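Local structure of probable outer membrane protein (Pseudomonas aeruginosa, 3DWO) at residues A29-P34 / G213-A218; D283-A288 / T307-S312. The protein probably carries long-chain fatty acids or other hydrophobic compounds across the outer membrane, as a beta-barrel channel of the FadL family. All blocks are in the same frame, centred on the assembly; numbering follows the deposited sequence.

In the fold
The two contacts come in series along the chain: contact 1 closes at A218, before contact 2 opens at D283. Contact 1 sets the short helix 29-32 near the N-terminus and the turn after it against the barrel strand 201-220, whereas contact 2 lies within the wall itself, in the hairpin of strands 287-295 and 300-309. Strand 226-248 pairs with both 201-220 and 287-295, bridging the two sites, whose centres are about 14 Å apart. Inside the barrel they touch, with F31 CE2 3.8 Å from Y287 OH, and H233 of strand 226-248 packs its ring against F31, F215 and Y287. The N-terminal segment and neighbouring wall strands thus share one aromatic cluster.

Contact 1 of 2, residues A29-P34 / G213-A218; sequences AAFNNP and GFFAGA
F215 points at the N-terminal segment, and its chi1 of 53° sets CG between the backbone N and the carbonyl carbon, while F31 swings its ring away from its backbone N (chi1 175°) and across to meet it. The result is a T-shaped pair: the edge of F31 is directed at one face of F215, with ring centroids 5.1 Å apart and planes at 66°. The leading atom is F31 CD1, 3.9 Å from F215 CZ and placed toward the rim of that face. F31 O stands over the same face near its rim, 3.4 Å from F215 CE2. Around the perimeter the helix and the turn after it close in: P34 CD lies 4.0 Å from F215 CD2 and A30 O is 4.0 Å from F215 CE2, both near the ring plane. Proline suits this place because its rigid ring offers methylene groups to the aromatic edge. Further along, N33 reaches the strand where G217 has no side chain, letting N33 OD1 settle 3.6 Å from G217 CA; N33 OD1 also accepts a weak hydrogen bond from A35 N. No hydrogen bond crosses the contact. The strand's backbone instead pairs with strands 158-177 and 226-248. Packing joins the N-terminal segment to strand 201-220, A30 O to S149 OG adds a polar tie to neighbouring wall strand 138-153, and A30 O may also be weakly attracted to the edge hydrogens of F215.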
loop_
_atom_site.group_PDB
_atom_site.type_symbol
_atom_site.label_atom_id
_atom_site.label_comp_id
_atom_site.label_asym_id
_atom_site.label_seq_id
_atom_site.Cartn_x
_atom_site.Cartn_y
_atom_site.Cartn_z
ATOM N N ALA A 29 -11.818 -16.786 0.306
ATOM C CA ALA A 29 -12.896 -16.371 1.195
ATOM C C ALA A 29 -12.455 -16.432 2.657
ATOM O O ALA A 29 -13.017 -15.756 3.511
ATOM C CB ALA A 29 -14.121 -17.264 0.983
ATOM N N ALA A 30 -11.449 -17.252 2.941
ATOM C CA ALA A 30 -10.945 -17.393 4.303
ATOM C C ALA A 30 -10.599 -16.030 4.911
ATOM O O ALA A 30 -10.628 -15.859 6.132
ATOM C CB ALA A 30 -9.725 -18.301 4.313
ATOM N N PHE A 31 -10.290 -15.055 4.061
ATOM C CA PHE A 31 -9.943 -13.724 4.548
ATOM C C PHE A 31 -10.888 -12.628 4.056
ATOM O O PHE A 31 -11.430 -11.865 4.852
ATOM C CB PHE A 31 -8.506 -13.373 4.140
ATOM C CG PHE A 31 -8.095 -11.969 4.497
ATOM C CD1 PHE A 31 -7.930 -11.592 5.826
ATOM C CD2 PHE A 31 -7.889 -11.016 3.501
ATOM C CE1 PHE A 31 -7.565 -10.287 6.158
ATOM C CE2 PHE A 31 -7.524 -9.707 3.824
ATOM C CZ PHE A 31 -7.362 -9.342 5.154
ATOM N N ASN A 32 -11.082 -12.565 2.745
ATOM C CA ASN A 32 -11.922 -11.545 2.126
ATOM C C ASN A 32 -13.378 -11.502 2.609
ATOM O O ASN A 32 -13.912 -10.425 2.881
ATOM C CB ASN A 32 -11.814 -11.693 0.610
ATOM C CG ASN A 32 -10.375 -11.514 0.124
ATOM O OD1 ASN A 32 -9.736 -10.504 0.423
ATOM N ND2 ASN A 32 -9.858 -12.495 -0.615
ATOM N N ASN A 33 -14.024 -12.657 2.704
ATOM C CA ASN A 33 -15.384 -12.722 3.230
ATOM C C ASN A 33 -15.530 -14.127 3.780
ATOM O O ASN A 33 -15.951 -15.045 3.075
ATOM C CB ASN A 33 -16.454 -12.465 2.162
ATOM C CG ASN A 33 -17.824 -12.169 2.778
ATOM O OD1 ASN A 33 -18.228 -12.805 3.757
ATOM N ND2 ASN A 33 -18.539 -11.201 2.211
ATOM N N PRO A 34 -15.166 -14.316 5.056
ATOM C CA PRO A 34 -15.248 -15.623 5.710
ATOM C C PRO A 34 -16.623 -16.293 5.642
ATOM O O PRO A 34 -16.721 -17.517 5.640
ATOM C CB PRO A 34 -14.790 -15.321 7.141
ATOM C CG PRO A 34 -15.178 -13.883 7.335
ATOM C CD PRO A 34 -14.786 -13.266 6.017
ATOM N N GLY A 213 -6.006 -7.649 14.139
ATOM C CA GLY A 213 -7.081 -6.982 13.438
ATOM C C GLY A 213 -8.278 -7.911 13.350
ATOM O O GLY A 213 -8.138 -9.132 13.425
ATOM N N PHE A 214 -9.461 -7.340 13.189
ATOM C CA PHE A 214 -10.662 -8.147 13.099
ATOM C C PHE A 214 -11.484 -7.809 11.864
ATOM O O PHE A 214 -11.469 -6.677 11.381
ATOM C CB PHE A 214 -11.481 -7.966 14.376
ATOM C CG PHE A 214 -10.754 -8.415 15.614
ATOM C CD1 PHE A 214 -10.806 -9.745 16.028
ATOM C CD2 PHE A 214 -9.953 -7.524 16.327
ATOM C CE1 PHE A 214 -10.068 -10.185 17.131
ATOM C CE2 PHE A 214 -9.210 -7.951 17.432
ATOM C CZ PHE A 214 -9.268 -9.284 17.833
ATOM N N PHE A 215 -12.171 -8.814 11.338
ATOM C CA PHE A 215 -13.014 -8.639 10.167
ATOM C C PHE A 215 -14.189 -9.610 10.252
ATOM O O PHE A 215 -14.133 -10.603 10.984
ATOM C CB PHE A 215 -12.219 -8.888 8.884
ATOM C CG PHE A 215 -11.508 -10.209 8.857
ATOM C CD1 PHE A 215 -10.275 -10.363 9.481
ATOM C CD2 PHE A 215 -12.071 -11.300 8.201
ATOM C CE1 PHE A 215 -9.610 -11.584 9.448
ATOM C CE2 PHE A 215 -11.417 -12.521 8.162
ATOM C CZ PHE A 215 -10.182 -12.667 8.785
ATOM N N ALA A 216 -15.248 -9.317 9.505
ATOM C CA ALA A 216 -16.443 -10.152 9.504
ATOM C C ALA A 216 -17.156 -10.040 8.164
ATOM O O ALA A 216 -16.848 -9.163 7.355
ATOM C CB ALA A 216 -17.379 -9.723 10.630
ATOM N N GLY A 217 -18.111 -10.929 7.932
ATOM C CA GLY A 217 -18.842 -10.893 6.685
ATOM C C GLY A 217 -20.158 -11.638 6.725
ATOM O O GLY A 217 -20.448 -12.387 7.658
ATOM N N ALA A 218 -20.957 -11.424 5.691
ATOM C CA ALA A 218 -22.250 -12.069 5.572
ATOM C C ALA A 218 -22.489 -12.372 4.103
ATOM O O ALA A 218 -22.083 -11.606 3.231
ATOM C CB ALA A 218 -23.340 -11.153 6.108
#

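Contact 2 of 2, residues D283-A288 / T307-S312. With C8E ((hydroxyethyloxy)tri(ethyloxy)octane), chain I.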
loop_
_atom_site.group_PDB
_atom_site.type_symbol
_atom_site.label_atom_id
_atom_site.label_comp_id
_atom_site.label_asym_id
_atom_site.label_seq_id
_atom_site.Cartn_x
_atom_site.Cartn_y
_atom_site.Cartn_z
ATOM N N ASP A 283 -1.996 3.251 10.948
ATOM C CA ASP A 283 -3.123 2.328 11.038
ATOM C C ASP A 283 -3.560 1.829 9.667
ATOM O O ASP A 283 -3.629 2.599 8.706
ATOM C CB ASP A 283 -4.324 2.996 11.719
ATOM C CG ASP A 283 -4.044 3.395 13.161
ATOM O OD1 ASP A 283 -3.065 2.894 13.762
ATOM O OD2 ASP A 283 -4.825 4.208 13.700
ATOM N N ILE A 284 -3.847 0.536 9.578
ATOM C CA ILE A 284 -4.315 -0.038 8.327
ATOM C C ILE A 284 -5.787 0.356 8.250
ATOM O O ILE A 284 -6.588 -0.028 9.100
ATOM C CB ILE A 284 -4.161 -1.568 8.333
ATOM C CG1 ILE A 284 -2.698 -1.926 8.612
ATOM C CG2 ILE A 284 -4.587 -2.147 6.986
ATOM C CD1 ILE A 284 -2.422 -3.416 8.674
ATOM N N PRO A 285 -6.162 1.134 7.227
ATOM C CA PRO A 285 -7.542 1.592 7.050
ATOM C C PRO A 285 -8.627 0.524 6.975
ATOM O O PRO A 285 -8.420 -0.566 6.449
ATOM C CB PRO A 285 -7.465 2.437 5.779
ATOM C CG PRO A 285 -6.368 1.782 5.014
ATOM C CD PRO A 285 -5.334 1.514 6.068
ATOM N N ALA A 286 -9.789 0.865 7.522
ATOM C CA ALA A 286 -10.944 -0.017 7.513
ATOM C C ALA A 286 -11.548 0.058 6.122
ATOM O O ALA A 286 -11.383 1.055 5.423
ATOM C CB ALA A 286 -11.970 0.451 8.545
ATOM N N TYR A 287 -12.228 -1.003 5.710
ATOM C CA TYR A 287 -12.879 -0.996 4.416
ATOM C C TYR A 287 -14.012 -2.003 4.382
ATOM O O TYR A 287 -14.026 -2.962 5.151
ATOM C CB TYR A 287 -11.882 -1.283 3.286
ATOM C CG TYR A 287 -11.210 -2.635 3.338
ATOM C CD1 TYR A 287 -10.038 -2.824 4.069
ATOM C CD2 TYR A 287 -11.719 -3.711 2.613
ATOM C CE1 TYR A 287 -9.381 -4.049 4.069
ATOM C CE2 TYR A 287 -11.075 -4.942 2.607
ATOM C CZ TYR A 287 -9.902 -5.105 3.335
ATOM O OH TYR A 287 -9.241 -6.313 3.309
ATOM N N ALA A 288 -14.968 -1.765 3.494
ATOM C CA ALA A 288 -16.124 -2.633 3.343
ATOM C C ALA A 288 -16.338 -2.885 1.862
ATOM O O ALA A 288 -16.134 -1.993 1.041
ATOM C CB ALA A 288 -17.360 -1.965 3.946
ATOM N N THR A 307 -15.907 -1.572 -3.373
ATOM C CA THR A 307 -15.235 -1.495 -2.084
ATOM C C THR A 307 -15.013 -0.055 -1.646
ATOM O O THR A 307 -14.444 0.752 -2.382
ATOM C CB THR A 307 -13.874 -2.233 -2.109
ATOM O OG1 THR A 307 -14.093 -3.628 -2.343
ATOM C CG2 THR A 307 -13.142 -2.062 -0.786
ATOM N N TRP A 308 -15.485 0.255 -0.443
ATOM C CA TRP A 308 -15.340 1.582 0.136
ATOM C C TRP A 308 -14.230 1.497 1.167
ATOM O O TRP A 308 -14.363 0.796 2.167
ATOM C CB TRP A 308 -16.634 2.010 0.831
ATOM C CG TRP A 308 -16.532 3.312 1.575
ATOM C CD1 TRP A 308 -16.561 4.573 1.044
ATOM C CD2 TRP A 308 -16.405 3.477 2.992
ATOM N NE1 TRP A 308 -16.467 5.512 2.045
ATOM C CE2 TRP A 308 -16.369 4.867 3.250
ATOM C CE3 TRP A 308 -16.318 2.586 4.069
ATOM C CZ2 TRP A 308 -16.253 5.388 4.547
ATOM C CZ3 TRP A 308 -16.203 3.104 5.362
ATOM C CH2 TRP A 308 -16.172 4.494 5.586
ATOM N N THR A 309 -13.132 2.200 0.927
ATOM C CA THR A 309 -12.025 2.167 1.869
ATOM C C THR A 309 -11.982 3.463 2.663
ATOM O O THR A 309 -11.969 4.552 2.086
ATOM C CB THR A 309 -10.701 1.953 1.133
ATOM O OG1 THR A 309 -10.805 0.764 0.343
ATOM C CG2 THR A 309 -9.553 1.787 2.123
ATOM N N GLU A 310 -11.969 3.338 3.987
ATOM C CA GLU A 310 -11.950 4.502 4.864
ATOM C C GLU A 310 -10.535 5.051 5.041
ATOM O O GLU A 310 -9.993 5.090 6.145
ATOM C CB GLU A 310 -12.563 4.134 6.221
ATOM C CG GLU A 310 -12.844 5.332 7.118
ATOM C CD GLU A 310 -13.663 4.966 8.348
ATOM O OE1 GLU A 310 -13.350 3.948 9.005
ATOM O OE2 GLU A 310 -14.616 5.708 8.661
ATOM N N TRP A 311 -9.944 5.469 3.931
ATOM C CA TRP A 311 -8.597 6.014 3.928
ATOM C C TRP A 311 -8.522 7.322 4.697
ATOM O O TRP A 311 -7.436 7.825 4.974
ATOM C CB TRP A 311 -8.133 6.260 2.489
ATOM C CG TRP A 311 -7.361 5.139 1.880
ATOM C CD1 TRP A 311 -7.726 4.377 0.806
ATOM C CD2 TRP A 311 -6.045 4.706 2.250
ATOM N NE1 TRP A 311 -6.713 3.500 0.479
ATOM C CE2 TRP A 311 -5.671 3.681 1.348
ATOM C CE3 TRP A 311 -5.145 5.086 3.256
ATOM C CZ2 TRP A 311 -4.433 3.035 1.420
ATOM C CZ3 TRP A 311 -3.911 4.442 3.330
ATOM C CH2 TRP A 311 -3.567 3.426 2.413
ATOM N N SER A 312 -9.678 7.873 5.039
ATOM C CA SER A 312 -9.732 9.132 5.757
ATOM C C SER A 312 -9.028 9.083 7.113
ATOM O O SER A 312 -8.724 10.128 7.697
ATOM C CB SER A 312 -11.185 9.557 5.952
ATOM O OG SER A 312 -11.232 10.893 6.411
HETATM C C2 C8E I . -20.366 6.565 2.531
HETATM C C3 C8E I . -20.035 5.429 3.391
HETATM C C4 C8E I . -20.792 4.287 2.907
HETATM C C5 C8E I . -19.952 3.066 3.006
HETATM C C6 C8E I . -20.769 1.874 2.856
HETATM C C7 C8E I . -20.088 1.259 1.729
HETATM C C8 C8E I . -20.432 -0.174 1.670
HETATM O O9 C8E I . -20.121 -1.068 0.618
HETATM O O HOH W 1 -10.036 3.736 8.508
#
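At the open end of the hairpin of strands 287-295 and 300-309, residues 283-286 lead in as loop and the other chain leaves through an inverse gamma turn centred on E310 into a 3-10 segment at 311-312. A288 and W308 form a hydrogen-bonded pair, with A288 N to W308 O at 2.9 Å and W308 N to A288 O at 2.8 Å; Y287 and T309 follow as a non-hydrogen-bonded pair. One more bond, E310 N to A286 O (2.8 Å, 157° at the hydrogen), extends the ladder into that turn. Beyond it a water takes over, accepting from A286 N and donating to E310 O, and weakly to E310 OE1. P285, lacking an N-H, meets W311 in a CH-pi contact: P285 CG sits 3.9 Å from the centroid of the six-membered ring, 7° off the normal. W308, with CG opposite its backbone N (chi1 174°), lays one indole face under the detergent chain, W308 CD2 being 3.6 Å from C8E C5, consistent with a position on the membrane-facing side of the barrel. Y287 lies on the other side of the hairpin with T309 and stacks on H233. Strand 226-248 flanks the hairpin beside 287-295, and strand 336-346 beside 300-309.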